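Local coordinates for protein metal-dependent hydrolase (Lactobacillus plantarum, PDB 2F6K) that probably decarboxylates aminocarboxymuconate semialdehyde, as a manganese-binding member of the TIM-barrel amidohydrolase family, at residues M233-D239 with A256-L262; Y10-S14 with A75-G80; S50-S55 with P88-L94. One frame throughout, in Å; residues are numbered along the deposited sequence.

Contact 1: residues M233-D239 with A256-L262; sequences MHHVYFD and AQPEHLL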
loop_
_atom_site.group_PDB
_atom_site.type_symbol
_atom_site.label_atom_id
_atom_site.label_comp_id
_atom_site.label_asym_id
_atom_site.label_seq_id
_atom_site.Cartn_x
_atom_site.Cartn_y
_atom_site.Cartn_z
HETATM N N MSE A 233 -18.221 -7.901 -23.742
HETATM C CA MSE A 233 -17.138 -8.646 -24.371
HETATM C C MSE A 233 -17.321 -8.707 -25.885
HETATM O O MSE A 233 -16.360 -8.892 -26.630
HETATM C CB MSE A 233 -17.049 -10.057 -23.778
HETATM C CG MSE A 233 -16.548 -10.089 -22.318
HETATM SE SE MSE A 233 -14.727 -9.388 -22.091
HETATM C CE MSE A 233 -13.767 -10.912 -22.794
ATOM N N HIS A 234 -18.557 -8.542 -26.340
ATOM C CA HIS A 234 -18.840 -8.559 -27.773
ATOM C C HIS A 234 -18.604 -7.174 -28.350
ATOM O O HIS A 234 -18.265 -7.022 -29.521
ATOM C CB HIS A 234 -20.298 -8.957 -28.030
ATOM C CG HIS A 234 -20.555 -10.426 -27.922
ATOM N ND1 HIS A 234 -21.755 -10.941 -27.479
ATOM C CD2 HIS A 234 -19.774 -11.491 -28.221
ATOM C CE1 HIS A 234 -21.702 -12.261 -27.507
ATOM N NE2 HIS A 234 -20.511 -12.620 -27.954
ATOM N N HIS A 235 -18.778 -6.169 -27.499
ATOM C CA HIS A 235 -18.653 -4.773 -27.889
ATOM C C HIS A 235 -17.243 -4.216 -28.032
ATOM O O HIS A 235 -16.992 -3.396 -28.912
ATOM C CB HIS A 235 -19.445 -3.919 -26.900
ATOM C CG HIS A 235 -19.456 -2.458 -27.229
ATOM N ND1 HIS A 235 -18.878 -1.509 -26.411
ATOM C CD2 HIS A 235 -20.020 -1.778 -28.255
ATOM C CE1 HIS A 235 -19.092 -0.307 -26.917
ATOM N NE2 HIS A 235 -19.782 -0.443 -28.035
ATOM N N VAL A 236 -16.323 -4.641 -27.174
ATOM C CA VAL A 236 -14.961 -4.136 -27.248
ATOM C C VAL A 236 -14.082 -4.921 -28.212
ATOM O O VAL A 236 -14.532 -5.866 -28.856
ATOM C CB VAL A 236 -14.286 -4.146 -25.868
ATOM C CG1 VAL A 236 -15.199 -3.480 -24.839
ATOM C CG2 VAL A 236 -13.950 -5.560 -25.467
ATOM N N TYR A 237 -12.825 -4.503 -28.314
ATOM C CA TYR A 237 -11.856 -5.160 -29.176
ATOM C C TYR A 237 -10.724 -5.744 -28.338
ATOM O O TYR A 237 -10.575 -5.416 -27.156
ATOM C CB TYR A 237 -11.278 -4.169 -30.184
ATOM C CG TYR A 237 -12.245 -3.763 -31.261
ATOM C CD1 TYR A 237 -13.357 -2.967 -30.967
ATOM C CD2 TYR A 237 -12.055 -4.174 -32.578
ATOM C CE1 TYR A 237 -14.255 -2.590 -31.963
ATOM C CE2 TYR A 237 -12.945 -3.804 -33.582
ATOM C CZ TYR A 237 -14.040 -3.012 -33.268
ATOM O OH TYR A 237 -14.907 -2.638 -34.269
ATOM N N PHE A 238 -9.916 -6.593 -28.962
ATOM C CA PHE A 238 -8.798 -7.223 -28.278
ATOM C C PHE A 238 -7.620 -7.398 -29.218
ATOM O O PHE A 238 -7.797 -7.854 -30.349
ATOM C CB PHE A 238 -9.193 -8.620 -27.787
ATOM C CG PHE A 238 -10.344 -8.635 -26.827
ATOM C CD1 PHE A 238 -10.143 -8.380 -25.473
ATOM C CD2 PHE A 238 -11.634 -8.896 -27.279
ATOM C CE1 PHE A 238 -11.214 -8.385 -24.581
ATOM C CE2 PHE A 238 -12.709 -8.903 -26.404
ATOM C CZ PHE A 238 -12.503 -8.647 -25.051
ATOM N N ASP A 239 -6.419 -7.030 -28.782
ATOM C CA ASP A 239 -5.265 -7.289 -29.628
ATOM C C ASP A 239 -4.804 -8.651 -29.100
ATOM O O ASP A 239 -5.305 -9.102 -28.069
ATOM C CB ASP A 239 -4.204 -6.185 -29.493
ATOM C CG ASP A 239 -3.356 -6.294 -28.241
ATOM O OD1 ASP A 239 -2.926 -5.226 -27.755
ATOM O OD2 ASP A 239 -3.086 -7.413 -27.758
ATOM N N ALA A 256 -15.419 -13.130 -27.218
ATOM C CA ALA A 256 -15.204 -12.014 -28.130
ATOM C C ALA A 256 -15.822 -12.223 -29.501
ATOM O O ALA A 256 -16.066 -13.346 -29.929
ATOM C CB ALA A 256 -13.714 -11.752 -28.283
ATOM N N GLN A 257 -16.068 -11.118 -30.190
ATOM C CA GLN A 257 -16.631 -11.158 -31.525
ATOM C C GLN A 257 -15.458 -11.459 -32.464
ATOM O O GLN A 257 -14.364 -10.916 -32.303
ATOM C CB GLN A 257 -17.248 -9.795 -31.861
ATOM C CG GLN A 257 -18.595 -9.860 -32.559
ATOM C CD GLN A 257 -19.155 -8.481 -32.868
ATOM O OE1 GLN A 257 -19.452 -7.700 -31.963
ATOM N NE2 GLN A 257 -19.297 -8.174 -34.155
ATOM N N PRO A 258 -15.670 -12.343 -33.448
ATOM C CA PRO A 258 -14.639 -12.722 -34.418
ATOM C C PRO A 258 -13.978 -11.560 -35.139
ATOM O O PRO A 258 -12.775 -11.587 -35.386
ATOM C CB PRO A 258 -15.394 -13.630 -35.381
ATOM C CG PRO A 258 -16.335 -14.338 -34.461
ATOM C CD PRO A 258 -16.864 -13.192 -33.603
ATOM N N GLU A 259 -14.762 -10.540 -35.471
ATOM C CA GLU A 259 -14.254 -9.375 -36.189
ATOM C C GLU A 259 -13.542 -8.360 -35.288
ATOM O O GLU A 259 -12.969 -7.382 -35.780
ATOM C CB GLU A 259 -15.402 -8.669 -36.921
ATOM C CG GLU A 259 -16.378 -9.579 -37.679
ATOM C CD GLU A 259 -17.185 -10.498 -36.757
ATOM O OE1 GLU A 259 -17.431 -10.118 -35.585
ATOM O OE2 GLU A 259 -17.586 -11.595 -37.215
ATOM N N HIS A 260 -13.566 -8.586 -33.976
ATOM C CA HIS A 260 -12.929 -7.650 -33.049
ATOM C C HIS A 260 -11.579 -8.101 -32.499
ATOM O O HIS A 260 -11.105 -7.562 -31.495
ATOM C CB HIS A 260 -13.873 -7.330 -31.880
ATOM C CG HIS A 260 -15.046 -6.480 -32.261
ATOM N ND1 HIS A 260 -15.942 -5.987 -31.333
ATOM C CD2 HIS A 260 -15.472 -6.033 -33.467
ATOM C CE1 HIS A 260 -16.867 -5.274 -31.952
ATOM N NE2 HIS A 260 -16.606 -5.288 -33.247
ATOM N N LEU A 261 -10.956 -9.076 -33.152
ATOM C CA LEU A 261 -9.659 -9.574 -32.713
ATOM C C LEU A 261 -8.566 -8.975 -33.585
ATOM O O LEU A 261 -8.577 -9.128 -34.803
ATOM C CB LEU A 261 -9.637 -11.101 -32.785
ATOM C CG LEU A 261 -10.693 -11.775 -31.901
ATOM C CD1 LEU A 261 -10.745 -13.258 -32.227
ATOM C CD2 LEU A 261 -10.373 -11.538 -30.428
ATOM N N LEU A 262 -7.617 -8.290 -32.957
ATOM C CA LEU A 262 -6.547 -7.634 -33.693
ATOM C C LEU A 262 -5.166 -8.184 -33.375
ATOM O O LEU A 262 -4.861 -8.492 -32.228
ATOM C CB LEU A 262 -6.574 -6.143 -33.381
ATOM C CG LEU A 262 -7.917 -5.447 -33.606
ATOM C CD1 LEU A 262 -7.888 -4.070 -32.955
ATOM C CD2 LEU A 262 -8.191 -5.334 -35.099
HETATM O O HOH W 1 -15.350 -8.751 -29.048
#
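Tyr237 and His260 share the same first torsion, each with CG anti to its own carbonyl carbon (chi1 -72° and -71°), and this swings the two rings into one face-to-face stack. They join the last two parallel strands of a (beta/alpha)8 barrel, 237-239 and 261-262, where helix 248-252 completes a beta-alpha-beta unit. The ring centroids lie 3.7 Å apart and the planes differ by 16°. His260 CG sits over the middle of the phenol, while Tyr237 CZ lies towards the rim of the imidazole. The other face of the imidazole is met by Gln257 CD, so the ring is sandwiched between an aromatic group and an amide. Its rotation is further fixed by a bond from His260 ND1 to Val236 O, 2.9 Å long and distinctly bent, which approaches from above the carbonyl plane. The imidazole is thus bonded to the residue where the chain leaves helix 229-235. A water spans the same gap: it accepts from Gln257 N at 2.7 Å, and Met233 O and Val236 O are among more acceptors than its protons can serve.

Beyond the stack the strands pair regularly, Phe238 N binding His260 O and Leu262 N binding Phe238 O. Phe238 and Leu261 face helix 248-252, where both meet Leu252. Asp239 lies on the opposite face with Leu262; its OD1 is hydrogen-bonded to ND1 of His7, a manganese ligand, which makes it a second-shell residue. Before strand 261-262 begins, Ala256 packs on the Phe238 ring, its CB 3.6 Å from Phe238 CE2.

Contact 2: residues Y10-S14 with A75-G80; sequences YLPTS and AANDDG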
loop_
_atom_site.group_PDB
_atom_site.type_symbol
_atom_site.label_atom_id
_atom_site.label_comp_id
_atom_site.label_asym_id
_atom_site.label_seq_id
_atom_site.Cartn_x
_atom_site.Cartn_y
_atom_site.Cartn_z
ATOM N N TYR A 10 7.198 2.734 -29.781
ATOM C CA TYR A 10 8.307 3.610 -30.146
ATOM C C TYR A 10 8.739 4.346 -28.880
ATOM O O TYR A 10 7.962 4.459 -27.935
ATOM C CB TYR A 10 7.887 4.613 -31.231
ATOM C CG TYR A 10 6.823 5.617 -30.824
ATOM C CD1 TYR A 10 7.103 6.982 -30.788
ATOM C CD2 TYR A 10 5.537 5.204 -30.491
ATOM C CE1 TYR A 10 6.126 7.915 -30.432
ATOM C CE2 TYR A 10 4.555 6.132 -30.133
ATOM C CZ TYR A 10 4.858 7.482 -30.107
ATOM O OH TYR A 10 3.888 8.393 -29.762
ATOM N N LEU A 11 9.980 4.826 -28.846
ATOM C CA LEU A 11 10.473 5.536 -27.670
ATOM C C LEU A 11 11.153 6.860 -28.000
ATOM O O LEU A 11 12.298 6.878 -28.441
ATOM C CB LEU A 11 11.454 4.656 -26.878
ATOM C CG LEU A 11 10.892 3.443 -26.121
ATOM C CD1 LEU A 11 10.555 2.320 -27.087
ATOM C CD2 LEU A 11 11.910 2.955 -25.115
ATOM N N PRO A 12 10.442 7.989 -27.806
ATOM C CA PRO A 12 11.002 9.318 -28.080
ATOM C C PRO A 12 12.244 9.511 -27.201
ATOM O O PRO A 12 12.317 8.980 -26.089
ATOM C CB PRO A 12 9.869 10.261 -27.672
ATOM C CG PRO A 12 8.642 9.468 -27.987
ATOM C CD PRO A 12 9.013 8.088 -27.453
ATOM N N THR A 13 13.220 10.268 -27.684
ATOM C CA THR A 13 14.424 10.465 -26.895
ATOM C C THR A 13 14.121 11.124 -25.554
ATOM O O THR A 13 14.715 10.760 -24.538
ATOM C CB THR A 13 15.470 11.291 -27.667
ATOM O OG1 THR A 13 14.846 12.450 -28.222
ATOM C CG2 THR A 13 16.073 10.464 -28.790
ATOM N N SER A 14 13.190 12.074 -25.541
ATOM C CA SER A 14 12.826 12.762 -24.305
ATOM C C SER A 14 12.196 11.788 -23.320
ATOM O O SER A 14 12.341 11.937 -22.111
ATOM C CB SER A 14 11.842 13.905 -24.588
ATOM O OG SER A 14 10.657 13.433 -25.209
ATOM N N ALA A 75 5.771 15.806 -26.988
ATOM C CA ALA A 75 6.946 15.354 -27.734
ATOM C C ALA A 75 6.691 13.977 -28.343
ATOM O O ALA A 75 7.172 13.670 -29.432
ATOM C CB ALA A 75 8.168 15.304 -26.822
ATOM N N ALA A 76 5.922 13.153 -27.637
ATOM C CA ALA A 76 5.610 11.808 -28.104
ATOM C C ALA A 76 4.614 11.853 -29.255
ATOM O O ALA A 76 4.712 11.087 -30.217
ATOM C CB ALA A 76 5.054 10.968 -26.959
ATOM N N ASN A 77 3.640 12.746 -29.161
ATOM C CA ASN A 77 2.668 12.849 -30.233
ATOM C C ASN A 77 3.259 13.504 -31.475
ATOM O O ASN A 77 2.867 13.173 -32.587
ATOM C CB ASN A 77 1.438 13.595 -29.762
ATOM C CG ASN A 77 0.649 12.799 -28.764
ATOM O OD1 ASN A 77 0.766 11.576 -28.696
ATOM N ND2 ASN A 77 -0.172 13.481 -27.988
ATOM N N ASP A 78 4.199 14.427 -31.296
ATOM C CA ASP A 78 4.836 15.054 -32.450
ATOM C C ASP A 78 5.642 13.983 -33.206
ATOM O O ASP A 78 5.631 13.936 -34.437
ATOM C CB ASP A 78 5.760 16.199 -32.012
ATOM C CG ASP A 78 4.994 17.380 -31.438
ATOM O OD1 ASP A 78 3.900 17.672 -31.969
ATOM O OD2 ASP A 78 5.481 18.020 -30.474
ATOM N N ASP A 79 6.328 13.121 -32.458
ATOM C CA ASP A 79 7.118 12.044 -33.046
ATOM C C ASP A 79 6.197 11.092 -33.806
ATOM O O ASP A 79 6.487 10.690 -34.934
ATOM C CB ASP A 79 7.861 11.271 -31.952
ATOM C CG ASP A 79 9.151 11.947 -31.523
ATOM O OD1 ASP A 79 9.244 13.192 -31.604
ATOM O OD2 ASP A 79 10.072 11.222 -31.085
ATOM N N GLY A 80 5.082 10.731 -33.181
ATOM C CA GLY A 80 4.144 9.836 -33.830
ATOM C C GLY A 80 3.618 10.442 -35.119
ATOM O O GLY A 80 3.533 9.766 -36.150
#
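Ala75 touches the start of helix 13-22 through its methyl group, CB lying 3.5 Å from Ser14 OG. One residue on, Ala76 offers both its side chain and its carbonyl. The flank of Pro12 leans on it, with Pro12 CG 3.8 Å from Ala76 CA and 4.0 Å from Ala76 CB. The carbonyl oxygen does more: Tyr10 OH donates to Ala76 O over 2.9 Å, reaching it from well above the carbonyl plane, while Gly80 N approaches the opposite face in the regular helical bond. One oxygen within helix 66-86 is thus gripped by two donors, and the tyrosine adds its bond without displacing the helix's own. With chi1 at 65°, Tyr10 CG is set between the backbone N and the carbonyl carbon, and the ring presents its edge to the helix.

Segment 10-14 runs from the loop after strand 3-9 of the TIM barrel, just past the manganese ligands His7 and His9, into the first turn of helix 13-22. Pro12 occupies the N-cap position of that helix, and Trp35 packs against Tyr10, whose side chain is about 10 Å from the metal.

Asn77 leaves the loop at its first bond, and its OD1 accepts from Ser96 N. Asp79 comes back to it: its CB lies near the plane of the phenol at 4.1 Å from Tyr10 CE1, and its carboxylate crosses the proline at a slant, with Asp79 OD2 3.6 Å from Pro12 CB. At Gly80 the helix backbone itself nears the ring, Gly80 N lying 4.1 Å from Tyr10 CE1.

Contact 3: residues S50-S55 with P88-L94; sequences SYSILS and PDQLGYL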
loop_
_atom_site.group_PDB
_atom_site.type_symbol
_atom_site.label_atom_id
_atom_site.label_comp_id
_atom_site.label_asym_id
_atom_site.label_seq_id
_atom_site.Cartn_x
_atom_site.Cartn_y
_atom_site.Cartn_z
ATOM N N SER A 50 2.509 -4.900 -43.197
ATOM C CA SER A 50 2.430 -3.759 -44.101
ATOM C C SER A 50 2.094 -2.472 -43.380
ATOM O O SER A 50 2.324 -1.391 -43.907
ATOM C CB SER A 50 1.381 -4.002 -45.192
ATOM O OG SER A 50 0.081 -4.116 -44.631
ATOM N N TYR A 51 1.557 -2.576 -42.171
ATOM C CA TYR A 51 1.187 -1.367 -41.448
ATOM C C TYR A 51 1.212 -1.559 -39.937
ATOM O O TYR A 51 0.691 -2.554 -39.419
ATOM C CB TYR A 51 -0.215 -0.930 -41.891
ATOM C CG TYR A 51 -0.577 0.489 -41.518
ATOM C CD1 TYR A 51 0.021 1.568 -42.165
ATOM C CD2 TYR A 51 -1.538 0.752 -40.539
ATOM C CE1 TYR A 51 -0.327 2.874 -41.858
ATOM C CE2 TYR A 51 -1.898 2.062 -40.218
ATOM C CZ TYR A 51 -1.289 3.117 -40.885
ATOM O OH TYR A 51 -1.636 4.416 -40.592
ATOM N N SER A 52 1.804 -0.595 -39.236
ATOM C CA SER A 52 1.894 -0.637 -37.777
ATOM C C SER A 52 1.280 0.614 -37.144
ATOM O O SER A 52 1.569 1.739 -37.573
ATOM C CB SER A 52 3.363 -0.721 -37.325
ATOM O OG SER A 52 4.007 -1.906 -37.757
ATOM N N ILE A 53 0.437 0.431 -36.131
ATOM C CA ILE A 53 -0.133 1.583 -35.449
ATOM C C ILE A 53 0.685 1.788 -34.181
ATOM O O ILE A 53 0.447 1.134 -33.173
ATOM C CB ILE A 53 -1.610 1.386 -35.060
ATOM C CG1 ILE A 53 -2.479 1.289 -36.315
ATOM C CG2 ILE A 53 -2.082 2.575 -34.210
ATOM C CD1 ILE A 53 -2.303 0.020 -37.093
ATOM N N LEU A 54 1.649 2.700 -34.238
ATOM C CA LEU A 54 2.520 2.968 -33.103
ATOM C C LEU A 54 1.837 3.608 -31.893
ATOM O O LEU A 54 0.879 4.377 -32.025
ATOM C CB LEU A 54 3.682 3.850 -33.556
ATOM C CG LEU A 54 4.594 3.236 -34.622
ATOM C CD1 LEU A 54 5.488 4.313 -35.194
ATOM C CD2 LEU A 54 5.431 2.101 -34.024
ATOM N N SER A 55 2.338 3.271 -30.708
ATOM C CA SER A 55 1.816 3.818 -29.465
ATOM C C SER A 55 2.920 3.832 -28.419
ATOM O O SER A 55 3.867 3.043 -28.485
ATOM C CB SER A 55 0.647 2.979 -28.945
ATOM O OG SER A 55 1.107 1.755 -28.408
ATOM N N PRO A 88 3.788 7.351 -44.492
ATOM C CA PRO A 88 2.326 7.263 -44.594
ATOM C C PRO A 88 1.796 5.849 -44.817
ATOM O O PRO A 88 0.738 5.485 -44.307
ATOM C CB PRO A 88 2.002 8.177 -45.780
ATOM C CG PRO A 88 3.142 9.162 -45.788
ATOM C CD PRO A 88 4.327 8.274 -45.508
ATOM N N ASP A 89 2.534 5.049 -45.576
ATOM C CA ASP A 89 2.088 3.701 -45.863
ATOM C C ASP A 89 2.534 2.610 -44.897
ATOM O O ASP A 89 1.985 1.514 -44.934
ATOM C CB ASP A 89 2.486 3.326 -47.287
ATOM C CG ASP A 89 1.866 4.256 -48.326
ATOM O OD1 ASP A 89 0.618 4.395 -48.334
ATOM O OD2 ASP A 89 2.629 4.846 -49.128
ATOM N N GLN A 90 3.512 2.894 -44.038
ATOM C CA GLN A 90 3.984 1.897 -43.078
ATOM C C GLN A 90 3.617 2.216 -41.637
ATOM O O GLN A 90 3.302 1.310 -40.865
ATOM C CB GLN A 90 5.508 1.738 -43.133
ATOM C CG GLN A 90 6.043 0.969 -44.310
ATOM C CD GLN A 90 6.035 1.776 -45.571
ATOM O OE1 GLN A 90 6.657 2.834 -45.649
ATOM N NE2 GLN A 90 5.325 1.285 -46.576
ATOM N N LEU A 91 3.647 3.496 -41.274
ATOM C CA LEU A 91 3.380 3.880 -39.897
ATOM C C LEU A 91 2.265 4.869 -39.594
ATOM O O LEU A 91 2.117 5.898 -40.251
ATOM C CB LEU A 91 4.662 4.429 -39.284
ATOM C CG LEU A 91 5.924 3.593 -39.452
ATOM C CD1 LEU A 91 7.105 4.343 -38.864
ATOM C CD2 LEU A 91 5.739 2.256 -38.768
ATOM N N GLY A 92 1.506 4.541 -38.556
ATOM C CA GLY A 92 0.436 5.391 -38.073
ATOM C C GLY A 92 0.678 5.492 -36.572
ATOM O O GLY A 92 1.650 4.924 -36.058
ATOM N N TYR A 93 -0.177 6.201 -35.847
ATOM C CA TYR A 93 0.036 6.298 -34.416
ATOM C C TYR A 93 -1.196 6.652 -33.616
ATOM O O TYR A 93 -2.151 7.245 -34.130
ATOM C CB TYR A 93 1.120 7.329 -34.101
ATOM C CG TYR A 93 0.639 8.766 -34.105
ATOM C CD1 TYR A 93 0.275 9.407 -35.296
ATOM C CD2 TYR A 93 0.568 9.497 -32.918
ATOM C CE1 TYR A 93 -0.142 10.747 -35.303
ATOM C CE2 TYR A 93 0.155 10.830 -32.913
ATOM C CZ TYR A 93 -0.196 11.449 -34.105
ATOM O OH TYR A 93 -0.579 12.774 -34.095
ATOM N N LEU A 94 -1.143 6.267 -32.343
ATOM C CA LEU A 94 -2.180 6.556 -31.370
ATOM C C LEU A 94 -1.559 7.603 -30.441
ATOM O O LEU A 94 -0.430 7.443 -29.971
ATOM C CB LEU A 94 -2.531 5.300 -30.574
ATOM C CG LEU A 94 -3.242 4.188 -31.337
ATOM C CD1 LEU A 94 -3.429 2.994 -30.410
ATOM C CD2 LEU A 94 -4.584 4.696 -31.862
HETATM O O HOH W 2 0.105 6.610 -41.821
#
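Tyr51 reaches across to segment 88-94 with one edge of its ring and its hydroxyl, the ring edge lying against the loop before strand 91-95. From CB the ring departs with CG opposite the backbone N (chi1 -164°), which lays it along the incoming chain. CG passes 4.0 Å from Gln90 O. CD1 comes closer to the loop, 3.4 Å from Asp89 O, an oxygen lying near the plane of the ring at its edge. CE1 follows at 3.7 Å from Pro88 O, again at the edge. CZ then draws level with the backbone of Gly92, and at the tip OH lies 3.4 Å from Gly92 CA, in the room left by a residue without a side chain. The hydroxyl donates to a water 3.1 Å from Tyr51 OH; that water in turn gives its protons to Pro88 O and Leu91 O, tying the phenol to two carbonyls of the opposite segment.

Alongside, four backbone bonds zip the strands together: Ser52 N to Gln90 O, Gly92 N to Ser52 O, Leu54 N to Gly92 O and Leu94 N to Leu54 O. Leu54 and Leu91 lie on one face, their CD1 atoms 4.0 Å apart, and both pack on Leu83 of helix 66-86. On the other face Ile53 touches Ile4 and Phe6 of strand 3-9; its CG2 also meets Leu94 CG at 3.5 Å. At the far end Ser55 O accepts from His9, which binds manganese. Strand 49-55, helix 66-86 and strand 91-95 form one beta-alpha-beta unit of the (beta/alpha)8 barrel, whose metal site lies at the C-terminal ends of the strands, as in other amidohydrolases.

In the fold
Contacts 1 and 3 belong to the same eight-stranded parallel barrel, at strands 237-239 and 261-262 and at strands 49-55 and 91-95, with centres about 20 Å apart. Contact 2 lies outside the strands, about 14 Å between centres from contact 3 and 29 Å from contact 1, on the opposite side of the chain's centre from the latter. Helix 66-86 connects the two strands of contact 3 and supplies one segment of contact 2, so these two alternate along the chain and touch: Tyr10 packs on Leu54 and Ser55. Contact 1 comes later in sequence. From different parts of one barrel, contacts 1 and 3 both border the manganese site, the side chain of Asp239 about 7 Å and that of Ser55 about 6 Å from the metal.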